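Local coordinates for protein BIFUNCTIONAL PROTEIN Proline utilization A (PutA) (Corynebacterium freiburgense, PDB 5UX5) that probably oxidises proline to glutamate in two steps, with an FAD-dependent proline dehydrogenase and an NAD-dependent aldehyde dehydrogenase in one chain, at residues A[899-903]-A[904-908]; A[1025-1028]-A[1029-1033]. All coordinates share one frame; numbering follows the deposited sequence.

Contact 1 (A[899-903]-A[904-908]); sequences AKAGG and PNYVA
Tyr906 folds back over the chain at Ala901, and most of the contact is made by its ring. The CA of Ala901 lies over one face, 3.9 Å from the centroid of the Tyr906 ring and 29° off its normal, a CH-pi contact. On the same residue, Ala901 CB reaches Tyr906 CE1 at 3.9 Å, above the rim of the ring and not its middle. The tyrosine gets there because its CG stands anti to the backbone N (chi1 -169°), which swings the ring back across residues 899-901. Ala899 O meets the ring at its edge, in plane, 3.7 Å from Tyr906 CD1.

A smaller apolar touch lies beside this one. Ala899 CB packs against the backbone of Asn905, 3.6 Å from Asn905 C, and also meets Asn905 CB.

The path of the backbone is set by two consecutive turns. A type II turn runs from Lys900 to Gly903, with Gly902 at the positive phi that favours glycine, and its closing bond from Gly903 N to Lys900 O is weak. A type I turn from Gly903 to Tyr906 follows directly.

The polar ends of Lys900 and Asn905 find their partners outside the loop. Lys900 NZ bonds to Gly869 O and Asn870 OD1, while Asn905 ND2 is held by Glu1058 OE1 and Tyr971 OH. Two backbone nitrogens do likewise, Lys900 N bonding to Glu1058 OE2 and Gly902 N to the hydroxyl of Tyr567, whose ring also meets that of Tyr906.

Between its two halves the loop is therefore held by van der Waals and CH-pi contacts, whereas its hydrogen bonds to Glu1058 and Tyr567 fasten it to strand 1056-1064 near the C terminus and to helix 550-574 of the aldehyde dehydrogenase fold.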
loop_
_atom_site.group_PDB
_atom_site.type_symbol
_atom_site.label_atom_id
_atom_site.label_comp_id
_atom_site.label_asym_id
_atom_site.label_seq_id
_atom_site.Cartn_x
_atom_site.Cartn_y
_atom_site.Cartn_z
ATOM N N ALA A 899 -3.965 -18.062 -15.412
ATOM C CA ALA A 899 -3.184 -18.014 -14.173
ATOM C C ALA A 899 -2.854 -16.574 -13.865
ATOM O O ALA A 899 -2.768 -15.740 -14.766
ATOM C CB ALA A 899 -1.881 -18.807 -14.259
ATOM N N LYS A 900 -2.678 -16.289 -12.581
ATOM C CA LYS A 900 -2.367 -14.932 -12.139
ATOM C C LYS A 900 -0.903 -14.603 -12.346
ATOM O O LYS A 900 -0.027 -15.372 -11.962
ATOM C CB LYS A 900 -2.725 -14.726 -10.672
ATOM C CG LYS A 900 -4.188 -14.676 -10.468
ATOM C CD LYS A 900 -4.592 -14.481 -9.045
ATOM C CE LYS A 900 -6.021 -14.000 -9.064
ATOM N NZ LYS A 900 -6.381 -13.516 -7.750
ATOM N N ALA A 901 -0.645 -13.444 -12.927
ATOM C CA ALA A 901 0.702 -12.902 -12.916
ATOM C C ALA A 901 1.122 -12.694 -11.472
ATOM O O ALA A 901 0.309 -12.317 -10.613
ATOM C CB ALA A 901 0.752 -11.577 -13.678
ATOM N N GLY A 902 2.401 -12.960 -11.212
ATOM C CA GLY A 902 2.890 -12.969 -9.852
ATOM C C GLY A 902 2.344 -14.079 -8.990
ATOM O O GLY A 902 2.375 -13.960 -7.763
ATOM N N GLY A 903 1.849 -15.164 -9.594
ATOM C CA GLY A 903 1.423 -16.346 -8.870
ATOM C C GLY A 903 2.163 -17.538 -9.419
ATOM O O GLY A 903 2.870 -17.435 -10.422
ATOM N N PRO A 904 2.042 -18.694 -8.761
ATOM C CA PRO A 904 2.926 -19.828 -9.078
ATOM C C PRO A 904 2.629 -20.556 -10.388
ATOM O O PRO A 904 3.477 -21.346 -10.821
ATOM C CB PRO A 904 2.725 -20.760 -7.885
ATOM C CG PRO A 904 1.360 -20.436 -7.411
ATOM C CD PRO A 904 1.217 -18.968 -7.577
ATOM N N ASN A 905 1.510 -20.300 -11.061
ATOM C CA ASN A 905 1.143 -21.072 -12.242
ATOM C C ASN A 905 1.358 -20.317 -13.538
ATOM O O ASN A 905 1.110 -20.883 -14.615
ATOM C CB ASN A 905 -0.322 -21.488 -12.155
ATOM C CG ASN A 905 -0.571 -22.412 -11.029
ATOM O OD1 ASN A 905 0.198 -23.353 -10.810
ATOM N ND2 ASN A 905 -1.625 -22.153 -10.272
ATOM N N TYR A 906 1.851 -19.077 -13.459
ATOM C CA TYR A 906 1.916 -18.186 -14.612
ATOM C C TYR A 906 2.976 -18.643 -15.618
ATOM O O TYR A 906 2.684 -18.838 -16.801
ATOM C CB TYR A 906 2.186 -16.764 -14.119
ATOM C CG TYR A 906 2.029 -15.707 -15.164
ATOM C CD1 TYR A 906 0.774 -15.213 -15.494
ATOM C CD2 TYR A 906 3.146 -15.200 -15.846
ATOM C CE1 TYR A 906 0.631 -14.232 -16.486
ATOM C CE2 TYR A 906 3.012 -14.230 -16.838
ATOM C CZ TYR A 906 1.752 -13.748 -17.148
ATOM O OH TYR A 906 1.618 -12.784 -18.119
ATOM N N VAL A 907 4.222 -18.783 -15.179
ATOM C CA VAL A 907 5.259 -19.295 -16.066
ATOM C C VAL A 907 4.824 -20.594 -16.739
ATOM O O VAL A 907 5.000 -20.774 -17.950
ATOM C CB VAL A 907 6.564 -19.489 -15.281
ATOM C CG1 VAL A 907 7.519 -20.333 -16.101
ATOM C CG2 VAL A 907 7.173 -18.129 -14.910
ATOM N N ALA A 908 4.229 -21.517 -15.970
ATOM C CA ALA A 908 3.858 -22.827 -16.499
ATOM C C ALA A 908 2.850 -22.781 -17.655
ATOM O O ALA A 908 2.665 -23.809 -18.317
ATOM C CB ALA A 908 3.302 -23.697 -15.370
#

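Contact 2 (A[1025-1028]-A[1029-1033]); sequences PTTI and YEWAA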
loop_
_atom_site.group_PDB
_atom_site.type_symbol
_atom_site.label_atom_id
_atom_site.label_comp_id
_atom_site.label_asym_id
_atom_site.label_seq_id
_atom_site.Cartn_x
_atom_site.Cartn_y
_atom_site.Cartn_z
ATOM N N PRO A 1025 -13.823 -27.872 -34.401
ATOM C CA PRO A 1025 -14.381 -27.149 -35.554
ATOM C C PRO A 1025 -14.025 -25.664 -35.488
ATOM O O PRO A 1025 -14.103 -25.038 -34.430
ATOM C CB PRO A 1025 -15.886 -27.382 -35.421
ATOM C CG PRO A 1025 -16.006 -28.641 -34.570
ATOM C CD PRO A 1025 -14.830 -28.630 -33.640
ATOM N N THR A 1026 -13.627 -25.110 -36.642
ATOM C CA THR A 1026 -13.100 -23.747 -36.709
ATOM C C THR A 1026 -14.093 -22.729 -36.153
ATOM O O THR A 1026 -13.710 -21.754 -35.489
ATOM C CB THR A 1026 -12.748 -23.404 -38.165
ATOM O OG1 THR A 1026 -11.521 -24.039 -38.531
ATOM C CG2 THR A 1026 -12.536 -21.884 -38.348
ATOM N N THR A 1027 -15.379 -22.943 -36.409
ATOM C CA THR A 1027 -16.370 -21.970 -35.987
ATOM C C THR A 1027 -16.352 -21.769 -34.480
ATOM O O THR A 1027 -16.607 -20.662 -34.006
ATOM C CB THR A 1027 -17.751 -22.406 -36.489
ATOM O OG1 THR A 1027 -17.697 -22.533 -37.915
ATOM C CG2 THR A 1027 -18.831 -21.397 -36.122
ATOM N N ILE A 1028 -16.030 -22.804 -33.711
ATOM C CA ILE A 1028 -15.962 -22.630 -32.265
ATOM C C ILE A 1028 -14.813 -21.717 -31.889
ATOM O O ILE A 1028 -14.970 -20.840 -31.031
ATOM C CB ILE A 1028 -15.852 -23.981 -31.550
ATOM C CG1 ILE A 1028 -17.129 -24.784 -31.772
ATOM C CG2 ILE A 1028 -15.592 -23.766 -30.065
ATOM C CD1 ILE A 1028 -16.904 -26.238 -31.675
ATOM N N TYR A 1029 -13.644 -21.905 -32.515
ATOM C CA TYR A 1029 -12.522 -20.993 -32.286
ATOM C C TYR A 1029 -12.903 -19.554 -32.643
ATOM O O TYR A 1029 -12.613 -18.618 -31.890
ATOM C CB TYR A 1029 -11.300 -21.429 -33.101
ATOM C CG TYR A 1029 -10.496 -22.599 -32.573
ATOM C CD1 TYR A 1029 -9.764 -22.498 -31.390
ATOM C CD2 TYR A 1029 -10.445 -23.814 -33.277
ATOM C CE1 TYR A 1029 -9.002 -23.575 -30.914
ATOM C CE2 TYR A 1029 -9.697 -24.898 -32.803
ATOM C CZ TYR A 1029 -8.980 -24.763 -31.623
ATOM O OH TYR A 1029 -8.235 -25.810 -31.146
ATOM N N GLU A 1030 -13.555 -19.360 -33.799
ATOM C CA GLU A 1030 -13.912 -18.012 -34.247
ATOM C C GLU A 1030 -14.900 -17.361 -33.309
ATOM O O GLU A 1030 -14.851 -16.142 -33.088
ATOM C CB GLU A 1030 -14.507 -18.038 -35.642
ATOM C CG GLU A 1030 -13.513 -18.271 -36.732
ATOM C CD GLU A 1030 -14.177 -18.643 -38.050
ATOM O OE1 GLU A 1030 -15.394 -18.945 -38.042
ATOM O OE2 GLU A 1030 -13.488 -18.613 -39.093
ATOM N N TRP A 1031 -15.825 -18.147 -32.770
ATOM C CA TRP A 1031 -16.780 -17.564 -31.844
ATOM C C TRP A 1031 -16.116 -17.250 -30.522
ATOM O O TRP A 1031 -16.371 -16.195 -29.940
ATOM C CB TRP A 1031 -17.966 -18.488 -31.639
ATOM C CG TRP A 1031 -18.860 -18.571 -32.833
ATOM C CD1 TRP A 1031 -18.622 -18.056 -34.073
ATOM C CD2 TRP A 1031 -20.150 -19.184 -32.888
ATOM N NE1 TRP A 1031 -19.682 -18.324 -34.907
ATOM C CE2 TRP A 1031 -20.637 -19.012 -34.201
ATOM C CE3 TRP A 1031 -20.941 -19.866 -31.957
ATOM C CZ2 TRP A 1031 -21.884 -19.493 -34.603
ATOM C CZ3 TRP A 1031 -22.172 -20.338 -32.352
ATOM C CH2 TRP A 1031 -22.634 -20.151 -33.666
ATOM N N ALA A 1032 -15.229 -18.137 -30.058
ATOM C CA ALA A 1032 -14.488 -17.893 -28.820
ATOM C C ALA A 1032 -13.674 -16.613 -28.905
ATOM O O ALA A 1032 -13.521 -15.908 -27.904
ATOM C CB ALA A 1032 -13.578 -19.077 -28.483
ATOM N N ALA A 1033 -13.116 -16.314 -30.084
ATOM C CA ALA A 1033 -12.319 -15.102 -30.243
ATOM C C ALA A 1033 -13.179 -13.857 -30.153
ATOM O O ALA A 1033 -12.713 -12.824 -29.661
ATOM C CB ALA A 1033 -11.568 -15.115 -31.567
#
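Thr1027 and Trp1031, one helical turn apart, pack side by side. Their side chains point the same way, with the threonine methyl set over a face of the indole. Thr1027 CG2 is 3.7 Å from the centroid of the five-membered ring of Trp1031, 25° off the normal, which makes a CH-pi contact. Its nearest ring atom is Trp1031 NE1, at 3.4 Å. The Thr1027 rotamer turns this methyl away from its own backbone nitrogen and over the indole, leaving OG1 beside that nitrogen.

A van der Waals contact joins the methyl of Thr1026 to the carboxylate of Glu1030. Thr1026 CG2 comes 3.5 Å from Glu1030 OE2, and the two side chains pass at a slant on an exposed part of the helix.

Backbone bonds join the same residues. Glu1030 N donates to Thr1026 O at 2.9 Å. Trp1031 N to Thr1027 O and Ala1032 N to Ile1028 O continue the i to i+4 pattern at the same length.

Tyr1029 and Ile1028 turn to the buried side, where both touch Val1039 of strand 1038-1040. Ile1028 also meets Val980, and the hydroxyl of Tyr1029 is hydrogen-bonded to Asp1041 OD2. Trp1031 touches Phe1010 in a loop.

With Pro1025 at the N-cap position, residues 1026-1033 make the opening turns of helix 1026-1035, the crossover helix of a beta-alpha-beta unit between parallel strands 1015-1018 and 1038-1040.

In the fold
Neither contact closes a long loop, since each joins neighbouring segments of continuous chain, and the two follow in series without nesting or crossing. After the proline dehydrogenase region, the chain reaches contact 1 late in the aldehyde dehydrogenase region, between strands 894-895 and 911-915. It then passes through helix 936-953 and strands 965-980, 1000-1003 and 1015-1018 before contact 2 opens helix 1026-1035. The centres of contacts 1 and 2 are about 26 Å apart, and their nearest atoms about 16 Å apart. The C-terminal part links them indirectly: strand 965-980 supplies Tyr971 to contact 1 and Val980 to contact 2, and it pairs antiparallel with strand 1056-1064, which borders contact 1.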